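Local coordinates for heme oxygenase 1 (PDB 1WE1), which probably opens the heme ring with molecular oxygen, yielding biliverdin, carbon monoxide and free iron for making the chromophores of the photosynthetic antennae, at residues A[99-112]-A[191-205]. Sequence-based numbering, arbitrary orientation.
With HEM (protoporphyrin IX containing Fe), chain H.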
ATOM      1  N   SER A  99      -5.472  10.811  -8.002  1.00 42.56           N
ATOM      2  CA  SER A  99      -5.587  12.101  -7.322  1.00 41.86           C
ATOM      3  C   SER A  99      -4.216  12.797  -7.232  1.00 41.73           C
ATOM      4  O   SER A  99      -3.179  12.200  -7.545  1.00 42.81           O
ATOM      5  CB  SER A  99      -6.128  11.906  -5.914  1.00 40.23           C
ATOM      6  OG  SER A  99      -5.112  11.382  -5.086  1.00 43.08           O
ATOM      7  N   ALA A 100      -4.207  14.054  -6.789  1.00 40.19           N
ATOM      8  CA  ALA A 100      -2.951  14.793  -6.664  1.00 38.45           C
ATOM      9  C   ALA A 100      -1.992  14.098  -5.697  1.00 37.07           C
ATOM     10  O   ALA A 100      -0.817  13.959  -5.999  1.00 37.28           O
ATOM     11  CB  ALA A 100      -3.208  16.232  -6.207  1.00 34.46           C
ATOM     12  N   ALA A 101      -2.485  13.660  -4.544  1.00 37.96           N
ATOM     13  CA  ALA A 101      -1.620  12.982  -3.580  1.00 40.91           C
ATOM     14  C   ALA A 101      -1.094  11.699  -4.198  1.00 42.69           C
ATOM     15  O   ALA A 101       0.080  11.346  -4.037  1.00 43.13           O
ATOM     16  CB  ALA A 101      -2.380  12.662  -2.319  1.00 41.33           C
ATOM     17  N   GLY A 102      -1.970  11.006  -4.915  1.00 42.50           N
ATOM     18  CA  GLY A 102      -1.565   9.773  -5.554  1.00 42.31           C
ATOM     19  C   GLY A 102      -0.487  10.035  -6.582  1.00 42.29           C
ATOM     20  O   GLY A 102       0.431   9.239  -6.741  1.00 41.59           O
ATOM     21  N   GLN A 103      -0.595  11.154  -7.293  1.00 42.72           N
ATOM     22  CA  GLN A 103       0.394  11.490  -8.311  1.00 41.32           C
ATOM     23  C   GLN A 103       1.725  11.812  -7.641  1.00 40.61           C
ATOM     24  O   GLN A 103       2.787  11.410  -8.126  1.00 40.60           O
ATOM     25  CB  GLN A 103      -0.083  12.682  -9.148  1.00 41.15           C
ATOM     26  CG  GLN A 103       0.864  13.062 -10.283  1.00 43.40           C
ATOM     27  CD  GLN A 103       1.047  11.948 -11.303  1.00 48.00           C
ATOM     28  OE1 GLN A 103       0.115  11.598 -12.035  1.00 49.77           O
ATOM     29  NE2 GLN A 103       2.254  11.383 -11.356  1.00 47.80           N
ATOM     30  N   ALA A 104       1.664  12.536  -6.528  1.00 37.55           N
ATOM     31  CA  ALA A 104       2.871  12.886  -5.796  1.00 38.66           C
ATOM     32  C   ALA A 104       3.550  11.582  -5.363  1.00 39.35           C
ATOM     33  O   ALA A 104       4.772  11.448  -5.429  1.00 39.86           O
ATOM     34  CB  ALA A 104       2.526  13.746  -4.575  1.00 34.62           C
ATOM     35  N   TYR A 105       2.744  10.620  -4.927  1.00 39.48           N
ATOM     36  CA  TYR A 105       3.266   9.333  -4.507  1.00 40.14           C
ATOM     37  C   TYR A 105       4.036   8.711  -5.678  1.00 39.99           C
ATOM     38  O   TYR A 105       5.220   8.409  -5.558  1.00 39.90           O
ATOM     39  CB  TYR A 105       2.116   8.413  -4.089  1.00 39.40           C
ATOM     40  CG  TYR A 105       2.517   7.280  -3.164  1.00 41.62           C
ATOM     41  CD1 TYR A 105       3.796   6.705  -3.221  1.00 42.35           C
ATOM     42  CD2 TYR A 105       1.605   6.755  -2.249  1.00 41.65           C
ATOM     43  CE1 TYR A 105       4.148   5.634  -2.385  1.00 40.83           C
ATOM     44  CE2 TYR A 105       1.944   5.685  -1.412  1.00 41.82           C
ATOM     45  CZ  TYR A 105       3.215   5.129  -1.488  1.00 41.84           C
ATOM     46  OH  TYR A 105       3.527   4.055  -0.680  1.00 42.20           O
ATOM     47  N   VAL A 106       3.354   8.528  -6.807  1.00 39.23           N
ATOM     48  CA  VAL A 106       3.956   7.947  -8.006  1.00 39.75           C
ATOM     49  C   VAL A 106       5.207   8.707  -8.404  1.00 41.69           C
ATOM     50  O   VAL A 106       6.206   8.109  -8.817  1.00 41.84           O
ATOM     51  CB  VAL A 106       2.974   7.986  -9.215  1.00 39.63           C
ATOM     52  CG1 VAL A 106       3.726   7.785 -10.530  1.00 37.58           C
ATOM     53  CG2 VAL A 106       1.918   6.929  -9.055  1.00 37.69           C
ATOM     54  N   ASP A 107       5.130  10.031  -8.299  1.00 43.83           N
ATOM     55  CA  ASP A 107       6.246  10.911  -8.644  1.00 45.32           C
ATOM     56  C   ASP A 107       7.485  10.597  -7.808  1.00 45.32           C
ATOM     57  O   ASP A 107       8.591  10.513  -8.340  1.00 44.54           O
ATOM     58  CB  ASP A 107       5.841  12.380  -8.454  1.00 46.70           C
ATOM     59  CG  ASP A 107       4.965  12.908  -9.590  1.00 48.58           C
ATOM     60  OD1 ASP A 107       4.431  14.026  -9.454  1.00 48.89           O
ATOM     61  OD2 ASP A 107       4.814  12.219 -10.621  1.00 50.06           O
ATOM     62  N   ARG A 108       7.301  10.417  -6.504  1.00 45.57           N
ATOM     63  CA  ARG A 108       8.423  10.105  -5.638  1.00 47.48           C
ATOM     64  C   ARG A 108       9.074   8.769  -6.004  1.00 47.81           C
ATOM     65  O   ARG A 108      10.300   8.662  -6.036  1.00 47.85           O
ATOM     66  CB  ARG A 108       7.985  10.071  -4.173  1.00 47.59           C
ATOM     67  CG  ARG A 108       9.059   9.494  -3.243  1.00 49.97           C
ATOM     68  CD  ARG A 108      10.334  10.324  -3.289  1.00 51.36           C
ATOM     69  NE  ARG A 108      10.084  11.664  -2.776  1.00 54.49           N
ATOM     70  CZ  ARG A 108      10.131  12.000  -1.489  1.00 57.19           C
ATOM     71  NH1 ARG A 108       9.869  13.250  -1.126  1.00 59.53           N
ATOM     72  NH2 ARG A 108      10.478  11.106  -0.567  1.00 55.95           N
ATOM     73  N   VAL A 109       8.258   7.753  -6.265  1.00 48.12           N
ATOM     74  CA  VAL A 109       8.778   6.431  -6.618  1.00 48.69           C
ATOM     75  C   VAL A 109       9.698   6.543  -7.832  1.00 49.74           C
ATOM     76  O   VAL A 109      10.817   6.028  -7.835  1.00 49.05           O
ATOM     77  CB  VAL A 109       7.623   5.441  -6.953  1.00 47.81           C
ATOM     78  CG1 VAL A 109       8.183   4.115  -7.445  1.00 45.62           C
ATOM     79  CG2 VAL A 109       6.760   5.217  -5.723  1.00 47.77           C
ATOM     80  N   ARG A 110       9.207   7.231  -8.856  1.00 50.40           N
ATOM     81  CA  ARG A 110       9.940   7.423 -10.091  1.00 50.84           C
ATOM     82  C   ARG A 110      11.218   8.220  -9.883  1.00 51.45           C
ATOM     83  O   ARG A 110      12.245   7.929 -10.499  1.00 50.52           O
ATOM     84  CB  ARG A 110       9.039   8.122 -11.117  1.00 51.97           C
ATOM     85  CG  ARG A 110       7.995   7.196 -11.722  1.00 55.81           C
ATOM     86  CD  ARG A 110       8.695   6.071 -12.477  1.00 59.88           C
ATOM     87  NE  ARG A 110       7.821   4.974 -12.899  1.00 62.66           N
ATOM     88  CZ  ARG A 110       6.715   5.117 -13.622  1.00 63.12           C
ATOM     89  NH1 ARG A 110       6.318   6.325 -14.015  1.00 64.24           N
ATOM     90  NH2 ARG A 110       6.017   4.044 -13.968  1.00 61.59           N
ATOM     91  N   GLN A 111      11.153   9.222  -9.014  1.00 51.88           N
ATOM     92  CA  GLN A 111      12.302  10.069  -8.733  1.00 52.51           C
ATOM     93  C   GLN A 111      13.383   9.233  -8.063  1.00 52.80           C
ATOM     94  O   GLN A 111      14.523   9.157  -8.522  1.00 52.84           O
ATOM     95  CB  GLN A 111      11.894  11.215  -7.803  1.00 54.10           C
ATOM     96  CG  GLN A 111      12.669  12.509  -8.013  1.00 56.99           C
ATOM     97  CD  GLN A 111      14.143  12.282  -8.300  1.00 59.59           C
ATOM     98  OE1 GLN A 111      14.604  12.432  -9.438  1.00 58.66           O
ATOM     99  NE2 GLN A 111      14.891  11.908  -7.267  1.00 62.50           N
ATOM    100  N   VAL A 112      13.008   8.612  -6.957  1.00 51.91           N
ATOM    101  CA  VAL A 112      13.915   7.785  -6.205  1.00 51.22           C
ATOM    102  C   VAL A 112      14.563   6.733  -7.100  1.00 51.53           C
ATOM    103  O   VAL A 112      15.734   6.404  -6.927  1.00 51.06           O
ATOM    104  CB  VAL A 112      13.159   7.124  -5.028  1.00 52.90           C
ATOM    105  CG1 VAL A 112      13.748   5.765  -4.702  1.00 53.74           C
ATOM    106  CG2 VAL A 112      13.225   8.038  -3.805  1.00 50.92           C
ATOM    107  N   GLU A 191      13.092   7.479   4.424  1.00 51.85           N
ATOM    108  CA  GLU A 191      12.244   7.403   3.239  1.00 50.36           C
ATOM    109  C   GLU A 191      10.944   6.647   3.555  1.00 49.06           C
ATOM    110  O   GLU A 191       9.877   6.982   3.039  1.00 46.57           O
ATOM    111  CB  GLU A 191      13.001   6.712   2.098  1.00 49.65           C
ATOM    112  CG  GLU A 191      12.254   6.688   0.763  1.00 51.02           C
ATOM    113  CD  GLU A 191      12.054   8.067   0.161  1.00 49.08           C
ATOM    114  OE1 GLU A 191      11.403   8.171  -0.896  1.00 50.55           O
ATOM    115  OE2 GLU A 191      12.547   9.049   0.736  1.00 50.23           O
ATOM    116  N   ALA A 192      11.040   5.634   4.410  1.00 47.36           N
ATOM    117  CA  ALA A 192       9.875   4.855   4.792  1.00 47.27           C
ATOM    118  C   ALA A 192       8.848   5.758   5.490  1.00 47.55           C
ATOM    119  O   ALA A 192       7.652   5.695   5.195  1.00 46.05           O
ATOM    120  CB  ALA A 192      10.290   3.717   5.708  1.00 45.06           C
ATOM    121  N   ASN A 193       9.315   6.588   6.417  1.00 47.50           N
ATOM    122  CA  ASN A 193       8.424   7.501   7.118  1.00 49.53           C
ATOM    123  C   ASN A 193       7.832   8.503   6.119  1.00 50.25           C
ATOM    124  O   ASN A 193       6.751   9.066   6.344  1.00 48.54           O
ATOM    125  CB  ASN A 193       9.174   8.236   8.237  1.00 51.20           C
ATOM    126  CG  ASN A 193       9.359   7.376   9.474  1.00 54.03           C
ATOM    127  OD1 ASN A 193       8.392   7.051  10.169  1.00 53.45           O
ATOM    128  ND2 ASN A 193      10.603   6.994   9.754  1.00 54.39           N
ATOM    129  N   ASP A 194       8.540   8.719   5.014  1.00 50.02           N
ATOM    130  CA  ASP A 194       8.053   9.623   3.981  1.00 51.60           C
ATOM    131  C   ASP A 194       6.874   8.949   3.274  1.00 50.01           C
ATOM    132  O   ASP A 194       5.813   9.556   3.102  1.00 49.65           O
ATOM    133  CB  ASP A 194       9.154   9.931   2.954  1.00 55.61           C
ATOM    134  CG  ASP A 194      10.005  11.132   3.338  1.00 59.64           C
ATOM    135  OD1 ASP A 194      10.591  11.134   4.441  1.00 63.65           O
ATOM    136  OD2 ASP A 194      10.093  12.081   2.528  1.00 64.23           O
ATOM    137  N   ALA A 195       7.072   7.694   2.874  1.00 45.93           N
ATOM    138  CA  ALA A 195       6.033   6.936   2.191  1.00 44.38           C
ATOM    139  C   ALA A 195       4.777   6.862   3.047  1.00 42.61           C
ATOM    140  O   ALA A 195       3.674   7.037   2.544  1.00 42.93           O
ATOM    141  CB  ALA A 195       6.527   5.538   1.862  1.00 45.01           C
ATOM    142  N   PHE A 196       4.937   6.606   4.339  1.00 39.49           N
ATOM    143  CA  PHE A 196       3.777   6.542   5.210  1.00 40.10           C
ATOM    144  C   PHE A 196       2.971   7.830   5.073  1.00 40.72           C
ATOM    145  O   PHE A 196       1.750   7.797   4.923  1.00 40.85           O
ATOM    146  CB  PHE A 196       4.184   6.382   6.677  1.00 37.35           C
ATOM    147  CG  PHE A 196       4.210   4.968   7.153  1.00 37.87           C
ATOM    148  CD1 PHE A 196       5.281   4.131   6.849  1.00 39.08           C
ATOM    149  CD2 PHE A 196       3.173   4.466   7.929  1.00 38.02           C
ATOM    150  CE1 PHE A 196       5.313   2.819   7.316  1.00 38.00           C
ATOM    151  CE2 PHE A 196       3.198   3.154   8.396  1.00 37.73           C
ATOM    152  CZ  PHE A 196       4.273   2.333   8.087  1.00 37.21           C
ATOM    153  N   ALA A 197       3.661   8.965   5.133  1.00 39.93           N
ATOM    154  CA  ALA A 197       2.995  10.249   5.035  1.00 40.26           C
ATOM    155  C   ALA A 197       2.244  10.352   3.712  1.00 41.13           C
ATOM    156  O   ALA A 197       1.154  10.913   3.657  1.00 42.49           O
ATOM    157  CB  ALA A 197       4.003  11.371   5.159  1.00 37.45           C
ATOM    158  N   MET A 198       2.820   9.805   2.650  1.00 40.57           N
ATOM    159  CA  MET A 198       2.175   9.856   1.347  1.00 41.86           C
ATOM    160  C   MET A 198       0.898   9.010   1.275  1.00 42.31           C
ATOM    161  O   MET A 198      -0.030   9.325   0.530  1.00 39.73           O
ATOM    162  CB  MET A 198       3.164   9.435   0.270  1.00 42.16           C
ATOM    163  CG  MET A 198       4.277  10.437   0.122  1.00 46.07           C
ATOM    164  SD  MET A 198       5.376  10.108  -1.249  1.00 51.62           S
ATOM    165  CE  MET A 198       6.609   9.031  -0.450  1.00 50.84           C
ATOM    166  N   ASN A 199       0.857   7.935   2.053  1.00 41.72           N
ATOM    167  CA  ASN A 199      -0.318   7.086   2.095  1.00 42.39           C
ATOM    168  C   ASN A 199      -1.364   7.856   2.878  1.00 42.48           C
ATOM    169  O   ASN A 199      -2.527   7.939   2.489  1.00 43.14           O
ATOM    170  CB  ASN A 199       0.005   5.769   2.803  1.00 40.85           C
ATOM    171  CG  ASN A 199       0.691   4.791   1.897  1.00 40.07           C
ATOM    172  OD1 ASN A 199       0.045   4.118   1.109  1.00 43.56           O
ATOM    173  ND2 ASN A 199       2.008   4.724   1.978  1.00 40.96           N
ATOM    174  N   MET A 200      -0.924   8.440   3.982  1.00 42.27           N
ATOM    175  CA  MET A 200      -1.805   9.198   4.835  1.00 41.56           C
ATOM    176  C   MET A 200      -2.440  10.372   4.103  1.00 43.23           C
ATOM    177  O   MET A 200      -3.588  10.723   4.374  1.00 44.05           O
ATOM    178  CB  MET A 200      -1.044   9.678   6.065  1.00 40.51           C
ATOM    179  CG  MET A 200      -0.608   8.552   6.981  1.00 39.50           C
ATOM    180  SD  MET A 200      -0.235   9.115   8.652  1.00 40.26           S
ATOM    181  CE  MET A 200       1.565   9.330   8.556  1.00 37.51           C
ATOM    182  N   LYS A 201      -1.719  10.973   3.163  1.00 43.77           N
ATOM    183  CA  LYS A 201      -2.283  12.099   2.440  1.00 44.05           C
ATOM    184  C   LYS A 201      -3.395  11.635   1.490  1.00 43.34           C
ATOM    185  O   LYS A 201      -4.373  12.354   1.266  1.00 41.37           O
ATOM    186  CB  LYS A 201      -1.192  12.867   1.687  1.00 46.53           C
ATOM    187  CG  LYS A 201      -1.667  14.253   1.272  1.00 51.41           C
ATOM    188  CD  LYS A 201      -0.542  15.185   0.860  1.00 56.30           C
ATOM    189  CE  LYS A 201      -1.111  16.557   0.485  1.00 56.81           C
ATOM    190  NZ  LYS A 201      -0.060  17.617   0.390  1.00 59.79           N
ATOM    191  N   MET A 202      -3.254  10.433   0.934  1.00 42.43           N
ATOM    192  CA  MET A 202      -4.290   9.903   0.056  1.00 40.40           C
ATOM    193  C   MET A 202      -5.578   9.682   0.870  1.00 40.63           C
ATOM    194  O   MET A 202      -6.683   9.969   0.395  1.00 38.89           O
ATOM    195  CB  MET A 202      -3.837   8.590  -0.582  1.00 37.11           C
ATOM    196  CG  MET A 202      -2.760   8.766  -1.634  1.00 38.28           C
ATOM    197  SD  MET A 202      -2.342   7.264  -2.575  1.00 43.45           S
ATOM    198  CE  MET A 202      -1.685   6.209  -1.271  1.00 40.78           C
ATOM    199  N   PHE A 203      -5.426   9.186   2.099  1.00 40.48           N
ATOM    200  CA  PHE A 203      -6.566   8.929   2.978  1.00 40.44           C
ATOM    201  C   PHE A 203      -7.292  10.221   3.324  1.00 42.77           C
ATOM    202  O   PHE A 203      -8.524  10.287   3.281  1.00 42.91           O
ATOM    203  CB  PHE A 203      -6.130   8.275   4.289  1.00 39.24           C
ATOM    204  CG  PHE A 203      -5.462   6.941   4.129  1.00 38.68           C
ATOM    205  CD1 PHE A 203      -5.731   6.126   3.034  1.00 38.90           C
ATOM    206  CD2 PHE A 203      -4.597   6.472   5.120  1.00 39.58           C
ATOM    207  CE1 PHE A 203      -5.149   4.854   2.928  1.00 41.43           C
ATOM    208  CE2 PHE A 203      -4.004   5.202   5.033  1.00 39.09           C
ATOM    209  CZ  PHE A 203      -4.278   4.388   3.936  1.00 40.12           C
ATOM    210  N   ASN A 204      -6.527  11.243   3.694  1.00 44.09           N
ATOM    211  CA  ASN A 204      -7.110  12.533   4.044  1.00 44.97           C
ATOM    212  C   ASN A 204      -7.898  13.143   2.871  1.00 44.66           C
ATOM    213  O   ASN A 204      -8.897  13.833   3.084  1.00 44.09           O
ATOM    214  CB  ASN A 204      -6.019  13.499   4.514  1.00 45.05           C
ATOM    215  CG  ASN A 204      -5.537  13.188   5.914  1.00 47.21           C
ATOM    216  OD1 ASN A 204      -6.343  12.951   6.820  1.00 47.17           O
ATOM    217  ND2 ASN A 204      -4.219  13.197   6.108  1.00 48.82           N
ATOM    218  N   GLU A 205      -7.447  12.878   1.644  1.00 43.08           N
ATOM    219  CA  GLU A 205      -8.123  13.375   0.445  1.00 43.47           C
ATOM    220  C   GLU A 205      -9.540  12.812   0.358  1.00 43.39           C
ATOM    221  O   GLU A 205     -10.411  13.377  -0.305  1.00 44.20           O
ATOM    222  CB  GLU A 205      -7.382  12.946  -0.820  1.00 41.26           C
ATOM    223  CG  GLU A 205      -6.318  13.884  -1.308  1.00 44.18           C
ATOM    224  CD  GLU A 205      -5.658  13.365  -2.573  1.00 47.95           C
ATOM    225  OE1 GLU A 205      -4.918  14.131  -3.226  1.00 49.29           O
ATOM    226  OE2 GLU A 205      -5.872  12.177  -2.910  1.00 49.12           O
TER
HETATM  227  CHA HEM H 300       2.400  -3.928  10.195  1.00 50.55           C
HETATM  228  CHB HEM H 300       2.403  -0.639   6.647  1.00 46.77           C
HETATM  229  CHC HEM H 300      -1.916   0.869   8.269  1.00 48.70           C
HETATM  230  CHD HEM H 300      -2.408  -3.298  10.596  1.00 51.06           C
HETATM  231  C1A HEM H 300       2.877  -3.086   9.167  1.00 48.65           C
HETATM  232  C2A HEM H 300       4.224  -3.066   8.618  1.00 48.54           C
HETATM  233  C3A HEM H 300       4.238  -2.102   7.649  1.00 48.00           C
HETATM  234  C4A HEM H 300       2.864  -1.584   7.565  1.00 47.97           C
HETATM  235  CMA HEM H 300       5.382  -1.643   6.797  1.00 44.47           C
HETATM  236  CAA HEM H 300       5.363  -3.993   9.014  1.00 46.32           C
HETATM  237  CBA HEM H 300       6.058  -3.660  10.358  1.00 46.58           C
HETATM  238  CGA HEM H 300       7.129  -4.524  10.696  1.00 47.74           C
HETATM  239  O1A HEM H 300       8.318  -4.062  10.476  1.00 46.01           O
HETATM  240  O2A HEM H 300       6.970  -5.667  11.167  1.00 47.50           O
HETATM  241  C1B HEM H 300       1.221   0.105   6.796  1.00 46.77           C
HETATM  242  C2B HEM H 300       0.897   1.314   6.039  1.00 46.22           C
HETATM  243  C3B HEM H 300      -0.343   1.706   6.452  1.00 47.44           C
HETATM  244  C4B HEM H 300      -0.732   0.780   7.515  1.00 46.89           C
HETATM  245  CMB HEM H 300       1.794   1.934   4.998  1.00 44.17           C
HETATM  246  CAB HEM H 300      -1.221   2.823   5.921  1.00 45.90           C
HETATM  247  CBB HEM H 300      -0.639   4.246   6.127  1.00 47.21           C
HETATM  248  C1C HEM H 300      -2.477  -0.164   8.977  1.00 49.09           C
HETATM  249  C2C HEM H 300      -3.856  -0.229   9.440  1.00 51.87           C
HETATM  250  C3C HEM H 300      -3.899  -1.282  10.281  1.00 52.66           C
HETATM  251  C4C HEM H 300      -2.676  -2.030  10.096  1.00 50.91           C
HETATM  252  CMC HEM H 300      -4.958   0.723   9.018  1.00 48.94           C
HETATM  253  CAC HEM H 300      -5.012  -1.630  11.272  1.00 52.37           C
HETATM  254  CBC HEM H 300      -6.071  -2.560  10.615  1.00 54.90           C
HETATM  255  C1D HEM H 300      -1.121  -3.880  10.690  1.00 53.11           C
HETATM  256  C2D HEM H 300      -0.828  -5.109  11.424  1.00 52.48           C
HETATM  257  C3D HEM H 300       0.507  -5.311  11.274  1.00 53.72           C
HETATM  258  C4D HEM H 300       1.040  -4.166  10.495  1.00 50.68           C
HETATM  259  CMD HEM H 300      -1.867  -5.890  12.162  1.00 50.54           C
HETATM  260  CAD HEM H 300       1.381  -6.439  11.768  1.00 56.87           C
HETATM  261  CBD HEM H 300       2.105  -6.088  13.144  1.00 62.38           C
HETATM  262  CGD HEM H 300       3.131  -7.004  13.477  1.00 67.00           C
HETATM  263  O1D HEM H 300       3.949  -7.420  12.574  1.00 70.02           O
HETATM  264  O2D HEM H 300       3.260  -7.417  14.666  1.00 67.47           O
HETATM  265  NA  HEM H 300       2.074  -2.169   8.532  1.00 49.14           N
HETATM  266  NB  HEM H 300       0.218  -0.215   7.683  1.00 46.81           N
HETATM  267  NC  HEM H 300      -1.768  -1.317   9.358  1.00 50.37           N
HETATM  268  ND  HEM H 300       0.030  -3.357  10.104  1.00 50.15           N
HETATM  269 FE   HEM H 300       0.151  -1.767   8.935  1.00 47.18          FE
HETATM  270  O   HOH W   1       0.895  11.224  -1.309  1.00 37.54           O
HETATM  271  O   HOH W   2      -0.277  -2.822   7.540  1.00 47.27           O
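The Tyr105 ring lies beneath Met198, whose CB sits over one ring face, 4.2 Å from the centroid and 17° off the normal, a CH-pi contact. Here Tyr105 acts as a knob in the hole formed by Ala195, Met198, Asn199 and Met202, between two antiparallel helices of the all-helical heme oxygenase fold, and the axes of 100-112 and 191-205 approach to 8.7 Å. With CG anti to the backbone N (chi1 -158°), the ring reaches across the interface. Met202 comes to its edge, CE lying 3.5 Å from Tyr105 CD2, and the sulfurs of both methionines make Met-aromatic contacts, that of Met198 oblique. The Asn199 amide stands perpendicular to the ring and donates from ND2 to Tyr105 OH (3.1 Å); the same nitrogen also bonds Ala195 O, one turn back. On its other side helix 191-205 borders the heme: Asn199 CB and Phe203 CE2 approach vinyl carbon CBB, and Phe196 lays a ring face against methyl CMB. Asn199 therefore touches both partners, heme through CB and Tyr105 through its amide.

Toward Val112, the Arg108 chain bends at chi2 and chi3 and brings NH2 between two carboxylates. Glu191 OE1 accepts on its syn side at 3.1 Å from Arg108 NH2, and Asp194 OD2 is met from above its carboxylate plane; both acceptors lie in the guanidinium plane, forming a salt-bridge network. Glu191 OE1 is also bonded to His123 on helix 120-146.

At the opposite end, Glu205 reaches the start of helix 100-112. Its OE2 lies so close to the N-cap Ser99 OG that the separation is doubtful, though a hydrogen bond is likely; Ser99 OG itself accepts from Gly102 N, while Glu205 OE1 receives Ala101 N at 2.8 Å. Between the backbones, a water donates to Ala101 O and Met198 O, 2.8 Å from each.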